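Long-range contacts in solute-binding periplasmic protein of iron/siderophore ABC transporter (Yersinia pestis, PDB 6B2Y), which probably binds chelated iron in the periplasm and hands it to an ABC transporter in the inner membrane for uptake into the cell: residues F164-T172 / Y333-L341; C230-N238 / A252-V263. One frame throughout, in Å; residues are numbered along the deposited sequence.

Contact 1: residues F164-T172 / Y333-L341; sequences FRNSPLKNT and YYNSPYNVL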
# COMPACT_ATOMS: atom_id res chain seq x y z
N PHE A 164 -7.52 -0.28 3.69
CA PHE A 164 -6.11 -0.50 3.98
C PHE A 164 -5.36 0.81 4.14
O PHE A 164 -4.13 0.80 4.32
CB PHE A 164 -5.44 -1.31 2.86
CG PHE A 164 -6.11 -2.61 2.58
CD1 PHE A 164 -6.00 -3.67 3.47
CD2 PHE A 164 -6.88 -2.77 1.42
CE1 PHE A 164 -6.60 -4.88 3.22
CE2 PHE A 164 -7.50 -3.97 1.16
CZ PHE A 164 -7.37 -5.03 2.06
N ARG A 165 -6.06 1.94 4.08
CA ARG A 165 -5.45 3.25 3.96
C ARG A 165 -5.63 4.11 5.20
O ARG A 165 -4.68 4.72 5.68
CB ARG A 165 -6.04 3.99 2.74
CG ARG A 165 -5.13 5.13 2.22
CD ARG A 165 -5.88 6.07 1.26
NE ARG A 165 -7.09 6.54 1.91
CZ ARG A 165 -8.32 6.32 1.46
NH1 ARG A 165 -8.49 5.66 0.32
NH2 ARG A 165 -9.37 6.77 2.14
N ASN A 166 -6.86 4.20 5.72
CA ASN A 166 -7.12 5.09 6.84
C ASN A 166 -6.49 4.55 8.12
O ASN A 166 -5.70 5.23 8.78
CB ASN A 166 -8.63 5.26 7.04
CG ASN A 166 -9.28 5.96 5.87
OD1 ASN A 166 -8.60 6.50 5.01
ND2 ASN A 166 -10.62 5.97 5.84
N SER A 167 -6.83 3.32 8.48
CA SER A 167 -6.33 2.70 9.70
C SER A 167 -5.92 1.28 9.40
O SER A 167 -6.63 0.32 9.74
CB SER A 167 -7.40 2.75 10.79
OG SER A 167 -8.02 4.04 10.79
N PRO A 168 -4.75 1.08 8.78
CA PRO A 168 -4.34 -0.29 8.45
C PRO A 168 -4.08 -1.16 9.67
O PRO A 168 -4.23 -2.38 9.57
CB PRO A 168 -3.06 -0.10 7.61
CG PRO A 168 -2.59 1.29 7.89
CD PRO A 168 -3.81 2.09 8.24
N LEU A 169 -3.74 -0.58 10.82
CA LEU A 169 -3.57 -1.40 12.03
C LEU A 169 -4.87 -2.12 12.38
O LEU A 169 -4.87 -3.34 12.65
CB LEU A 169 -3.11 -0.53 13.20
CG LEU A 169 -3.24 -1.23 14.56
CD1 LEU A 169 -1.94 -1.94 14.89
CD2 LEU A 169 -3.62 -0.26 15.68
N LYS A 170 -6.00 -1.39 12.40
CA LYS A 170 -7.27 -1.97 12.80
C LYS A 170 -7.97 -2.73 11.68
O LYS A 170 -8.70 -3.68 11.95
CB LYS A 170 -8.21 -0.87 13.31
CG LYS A 170 -7.70 -0.20 14.57
CD LYS A 170 -8.74 0.75 15.13
CE LYS A 170 -8.62 2.11 14.51
NZ LYS A 170 -9.47 3.10 15.24
N ASN A 171 -7.74 -2.34 10.42
CA ASN A 171 -8.67 -2.68 9.34
C ASN A 171 -8.09 -3.60 8.27
O ASN A 171 -8.85 -4.09 7.41
CB ASN A 171 -9.18 -1.40 8.66
CG ASN A 171 -10.13 -0.59 9.54
OD1 ASN A 171 -10.60 -1.07 10.58
ND2 ASN A 171 -10.43 0.63 9.11
N THR A 172 -6.77 -3.84 8.27
CA THR A 172 -6.20 -4.67 7.22
C THR A 172 -6.76 -6.08 7.27
O THR A 172 -7.19 -6.63 6.25
CB THR A 172 -4.68 -4.71 7.33
OG1 THR A 172 -4.14 -3.40 7.11
CG2 THR A 172 -4.10 -5.65 6.25
N TYR A 333 2.55 0.60 -0.41
CA TYR A 333 2.23 -0.02 0.87
C TYR A 333 1.31 0.86 1.72
O TYR A 333 0.81 0.40 2.76
CB TYR A 333 3.52 -0.35 1.66
CG TYR A 333 4.38 -1.46 1.04
CD1 TYR A 333 3.81 -2.64 0.58
CD2 TYR A 333 5.76 -1.31 0.94
CE1 TYR A 333 4.62 -3.65 0.01
CE2 TYR A 333 6.55 -2.29 0.38
CZ TYR A 333 5.99 -3.45 -0.09
OH TYR A 333 6.81 -4.42 -0.65
N TYR A 334 1.07 2.11 1.32
CA TYR A 334 0.16 2.96 2.07
C TYR A 334 -1.30 2.56 1.87
O TYR A 334 -2.18 3.08 2.58
CB TYR A 334 0.39 4.44 1.69
CG TYR A 334 -0.38 4.93 0.49
CD1 TYR A 334 -1.18 6.07 0.57
CD2 TYR A 334 -0.33 4.25 -0.73
CE1 TYR A 334 -1.90 6.51 -0.53
CE2 TYR A 334 -1.03 4.69 -1.82
CZ TYR A 334 -1.81 5.82 -1.72
OH TYR A 334 -2.52 6.26 -2.82
N ASN A 335 -1.58 1.64 0.95
CA ASN A 335 -2.95 1.17 0.71
C ASN A 335 -2.90 -0.24 0.14
O ASN A 335 -3.37 -0.51 -0.97
CB ASN A 335 -3.69 2.13 -0.23
CG ASN A 335 -5.17 1.86 -0.25
OD1 ASN A 335 -5.69 1.16 0.61
ND2 ASN A 335 -5.87 2.42 -1.24
N SER A 336 -2.33 -1.18 0.90
CA SER A 336 -2.21 -2.56 0.41
C SER A 336 -2.05 -3.52 1.57
O SER A 336 -1.25 -3.23 2.46
CB SER A 336 -1.00 -2.71 -0.53
OG SER A 336 -0.69 -4.09 -0.69
N PRO A 337 -2.71 -4.67 1.56
CA PRO A 337 -2.48 -5.66 2.63
C PRO A 337 -1.08 -6.28 2.60
O PRO A 337 -0.73 -7.01 3.54
CB PRO A 337 -3.56 -6.71 2.38
CG PRO A 337 -3.88 -6.57 0.89
CD PRO A 337 -3.74 -5.11 0.59
N TYR A 338 -0.27 -5.98 1.58
CA TYR A 338 1.13 -6.38 1.63
C TYR A 338 1.92 -5.55 2.64
O TYR A 338 3.12 -5.77 2.80
CB TYR A 338 1.82 -6.20 0.27
CG TYR A 338 1.41 -7.07 -0.90
CD1 TYR A 338 2.31 -7.29 -1.94
CD2 TYR A 338 0.14 -7.63 -1.01
CE1 TYR A 338 1.96 -8.05 -3.04
CE2 TYR A 338 -0.22 -8.39 -2.11
CZ TYR A 338 0.69 -8.59 -3.12
OH TYR A 338 0.34 -9.34 -4.23
N ASN A 339 1.27 -4.59 3.31
CA ASN A 339 1.97 -3.60 4.12
C ASN A 339 2.78 -4.20 5.26
O ASN A 339 3.57 -3.48 5.87
CB ASN A 339 0.98 -2.54 4.65
CG ASN A 339 -0.08 -3.12 5.60
OD1 ASN A 339 0.23 -3.94 6.46
ND2 ASN A 339 -1.33 -2.66 5.46
N VAL A 340 2.59 -5.49 5.59
CA VAL A 340 3.44 -6.11 6.61
C VAL A 340 4.91 -5.99 6.21
O VAL A 340 5.79 -5.94 7.08
CB VAL A 340 3.01 -7.57 6.87
CG1 VAL A 340 3.02 -8.40 5.60
CG2 VAL A 340 3.89 -8.23 7.97
N LEU A 341 5.20 -5.93 4.91
CA LEU A 341 6.59 -5.77 4.50
C LEU A 341 7.13 -4.41 4.89
O LEU A 341 8.33 -4.27 5.20
CB LEU A 341 6.73 -5.98 3.00
CG LEU A 341 6.29 -7.38 2.55
CD1 LEU A 341 6.13 -7.44 1.04
CD2 LEU A 341 7.28 -8.42 3.03
O HOH W 1 -1.71 -0.26 3.64
O HOH W 2 -8.33 1.01 0.99

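Contact 2: residues C230-N238 / A252-V263; sequences CCGTAGKGN and AKNLLPGSLGTV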
# COMPACT_ATOMS: atom_id res chain seq x y z
N CYS A 230 5.71 21.02 0.26
CA CYS A 230 6.43 19.87 0.76
C CYS A 230 5.68 19.13 1.85
O CYS A 230 4.80 19.68 2.54
CB CYS A 230 7.80 20.22 1.34
SG CYS A 230 8.54 18.74 2.12
N CYS A 231 6.05 17.87 2.00
CA CYS A 231 5.91 17.14 3.25
C CYS A 231 4.46 16.75 3.49
O CYS A 231 3.87 17.09 4.52
CB CYS A 231 6.48 17.96 4.41
SG CYS A 231 8.10 18.83 4.12
N GLY A 232 3.88 16.05 2.52
CA GLY A 232 2.80 15.15 2.84
C GLY A 232 3.29 14.07 3.78
O GLY A 232 4.46 13.67 3.73
N THR A 233 2.42 13.63 4.68
CA THR A 233 2.84 12.68 5.69
C THR A 233 1.61 11.94 6.20
O THR A 233 0.49 12.16 5.72
CB THR A 233 3.61 13.39 6.82
OG1 THR A 233 4.20 12.41 7.68
CG2 THR A 233 2.68 14.29 7.64
N ALA A 234 1.83 11.06 7.17
CA ALA A 234 0.78 10.30 7.84
C ALA A 234 0.71 10.72 9.30
O ALA A 234 1.75 10.87 9.96
CB ALA A 234 1.05 8.79 7.76
N GLY A 235 -0.51 10.89 9.80
CA GLY A 235 -0.71 11.23 11.20
C GLY A 235 -1.28 10.09 12.02
O GLY A 235 -0.58 9.11 12.31
N LYS A 236 -2.56 10.18 12.39
CA LYS A 236 -3.20 9.14 13.19
C LYS A 236 -3.81 8.06 12.29
O LYS A 236 -5.03 7.92 12.16
CB LYS A 236 -4.27 9.75 14.09
CG LYS A 236 -3.79 10.91 14.95
CD LYS A 236 -4.96 11.85 15.23
CE LYS A 236 -4.79 12.56 16.56
NZ LYS A 236 -3.73 13.59 16.43
N GLY A 237 -2.93 7.28 11.68
CA GLY A 237 -3.32 6.23 10.77
C GLY A 237 -2.35 6.14 9.61
O GLY A 237 -1.24 6.66 9.68
N ASN A 238 -2.81 5.48 8.55
CA ASN A 238 -1.97 5.16 7.39
C ASN A 238 -0.58 4.70 7.83
O ASN A 238 -0.47 3.89 8.75
CB ASN A 238 -1.91 6.35 6.45
CG ASN A 238 -1.42 5.96 5.05
OD1 ASN A 238 -0.30 6.26 4.69
ND2 ASN A 238 -2.26 5.26 4.29
N ALA A 252 4.55 13.29 13.37
CA ALA A 252 3.36 13.89 12.80
C ALA A 252 2.07 13.44 13.49
O ALA A 252 1.01 14.02 13.22
CB ALA A 252 3.28 13.59 11.29
N LYS A 253 2.13 12.46 14.40
CA LYS A 253 0.92 11.89 14.98
C LYS A 253 0.09 12.95 15.70
O LYS A 253 -1.14 13.01 15.53
CB LYS A 253 1.28 10.75 15.94
CG LYS A 253 0.07 9.93 16.42
CD LYS A 253 0.51 8.71 17.25
CE LYS A 253 -0.64 7.71 17.42
NZ LYS A 253 -0.23 6.42 18.08
N ASN A 254 0.73 13.79 16.51
CA ASN A 254 0.02 14.87 17.20
C ASN A 254 -0.25 16.07 16.30
O ASN A 254 -0.94 17.00 16.74
CB ASN A 254 0.80 15.35 18.43
CG ASN A 254 1.07 14.23 19.42
OD1 ASN A 254 0.19 13.44 19.75
ND2 ASN A 254 2.31 14.18 19.91
N LEU A 255 0.25 16.09 15.07
CA LEU A 255 0.18 17.28 14.24
C LEU A 255 -0.99 17.28 13.26
O LEU A 255 -1.28 18.33 12.67
CB LEU A 255 1.48 17.47 13.44
CG LEU A 255 2.75 17.87 14.20
CD1 LEU A 255 3.93 17.87 13.25
CD2 LEU A 255 2.58 19.24 14.85
N LEU A 256 -1.65 16.15 13.07
CA LEU A 256 -2.72 16.04 12.09
C LEU A 256 -3.97 15.47 12.75
O LEU A 256 -3.87 14.63 13.66
CB LEU A 256 -2.32 15.14 10.92
CG LEU A 256 -1.11 15.60 10.10
CD1 LEU A 256 -0.83 14.66 8.93
CD2 LEU A 256 -1.33 17.02 9.61
N PRO A 257 -5.15 15.90 12.31
CA PRO A 257 -6.39 15.37 12.87
C PRO A 257 -6.73 13.98 12.35
O PRO A 257 -7.38 13.19 13.04
CB PRO A 257 -7.44 16.40 12.44
CG PRO A 257 -6.91 16.96 11.17
CD PRO A 257 -5.40 16.99 11.35
N GLY A 258 -6.28 13.67 11.14
CA GLY A 258 -6.63 12.43 10.49
C GLY A 258 -5.43 11.61 10.08
O GLY A 258 -4.31 11.86 10.55
N SER A 259 -5.63 10.65 9.18
CA SER A 259 -4.57 9.70 8.87
C SER A 259 -3.56 10.26 7.88
O SER A 259 -2.38 9.89 7.94
CB SER A 259 -5.17 8.40 8.33
OG SER A 259 -6.04 8.68 7.25
N LEU A 260 -3.98 11.13 6.96
CA LEU A 260 -3.11 11.71 5.95
C LEU A 260 -3.21 13.23 5.98
O LEU A 260 -4.25 13.79 6.34
CB LEU A 260 -3.46 11.20 4.55
CG LEU A 260 -3.24 9.70 4.35
CD1 LEU A 260 -3.83 9.22 3.02
CD2 LEU A 260 -1.75 9.43 4.43
N GLY A 261 -2.13 13.90 5.59
CA GLY A 261 -2.14 15.35 5.53
C GLY A 261 -0.76 15.90 5.22
O GLY A 261 0.19 15.15 4.99
N THR A 262 -0.67 17.23 5.23
CA THR A 262 0.56 17.95 4.94
C THR A 262 1.06 18.67 6.19
O THR A 262 0.26 19.24 6.95
CB THR A 262 0.35 18.96 3.80
OG1 THR A 262 0.05 18.26 2.58
CG2 THR A 262 1.60 19.80 3.56
N VAL A 263 2.37 18.61 6.43
CA VAL A 263 3.02 19.34 7.51
C VAL A 263 4.08 20.22 6.88
O VAL A 263 4.84 19.76 6.02
CB VAL A 263 3.64 18.37 8.54
CG1 VAL A 263 4.53 19.11 9.54
CG2 VAL A 263 2.54 17.57 9.25

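Contact 1: residues F164-T172 / Y333-L341
Pro337 packs on one face of the Phe164 ring where the two lobes of this periplasmic binding protein meet: residues 164-172 lead out of edge strand 159-162 of the first lobe's parallel sheet, and residues 333-341 follow strand 326-330 of the second lobe's sheet. Pro337 CD sits 3.7 Å from the centroid of the Phe164 ring, only 3° off the ring normal, a CH-pi contact that suits a proline, whose polarised CD hydrogens lie on a rigid ring. Pro337 CB adds an apolar touch at Phe164 CE1, while Asn335 OD1 comes up at the ring edge, near its plane. The Phe164 ring is brought here by chi1 of -55°, which puts CG beside the backbone N and opposite the carbonyl carbon.

Phe164 and Pro337 are buried, and two waters take up several backbone polar atoms beside them. Water 1 accepts from Ser336 N and Asn339 ND2 and lies within hydrogen-bonding distance of Phe164 O and Tyr333 O, linking the two segments. Water 2 accepts from Phe164 N and donates to Asn335 OD1 at 2.7 Å, so an amide side chain reaches the other backbone indirectly. Ser336 OG accepts a hydrogen bond from Tyr338 N, an ST turn that shapes the chain on its way into helix 340-350.

Asn335 bridges this tight part to the looser, partly exposed flank of Arg165 and Tyr334. Arg165 CA lies 3.6 Å from Tyr334 O in a CA-H...O contact, and its aliphatic CB and CG pass the Asn335 amide; the guanidinium then leads away and bonds Leu137 O.

Near the start of helix 168-182, Asn339 ND2 makes a weak hydrogen bond of 3.3 Å to Thr172 OG1, its OD1 being held by Tyr196. That same threonine hydroxyl donates to Pro168 O at 2.7 Å.

Contact 2: residues C230-N238 / A252-V263
Thr233 and Gly261 form the hydrogen-bonded pair of a short two-stranded antiparallel ribbon, with Thr233 N to Gly261 O at 2.7 Å and Gly261 N to Thr233 O at 3.1 Å. Val263 N extends the ladder to Cys231 O in a nearly straight bond (172° at the hydrogen). Beyond the strands, Gly235 N reaches Ser259 O from above the carbonyl plane, as the chains begin to curl. A side chain at Gly235 would run into Leu256 CB and Gly258 O, so the bare backbone suits its place against residues 252-258.

Lys236 clasps that turn from outside. Its chain runs over the carbonyls of Leu256 and Pro257 and bends at its end (chi4 73°), which carries NZ to Lys253 O at 2.8 Å and Leu256 O at 3.0 Å. One ammonium group thus ties down two backbone oxygens, a task suited to a long, flexible lysine.

On the face of the ribbon that carries Thr233, its CG2 packs against Ala252 CB, Leu256 CD1 and Val263 CG2, small and branched groups that fit closely.

Further out, the vicinal disulfide Cys230-Cys231, which closes an eight-membered ring, directly precedes strand 232-234 and probably restricts the backbone there. Thr233 OG1 bonds Ile220 O and its side chain meets Phe219, setting the ribbon against strand 217-221 of the second lobe's sheet, while Lys253 NZ forms a salt bridge with Asp244 of helix 239-245.

In the fold
After strands 40-42 and 48-50 near the N terminus the chain builds the parallel sheet, and its edge strand 159-162 runs straight into residues 164-172. Helices 168-182 and 186-207 then carry it to strand 217-221 of the second sheet. Contact 2 follows, closing a short loop of 13 residues that holds helix 239-245 and strand 249-250. The chain goes on through strands 275-280 and 326-330 before residues 333-341 close contact 1, whose 160-residue loop encloses contact 2 entirely. The two also touch: Asn238 probably bonds Arg165 O through ND2 and Asn166 O through its backbone N. Contact 1 joins the lobes; contact 2 lies within the second lobe, beside that joint.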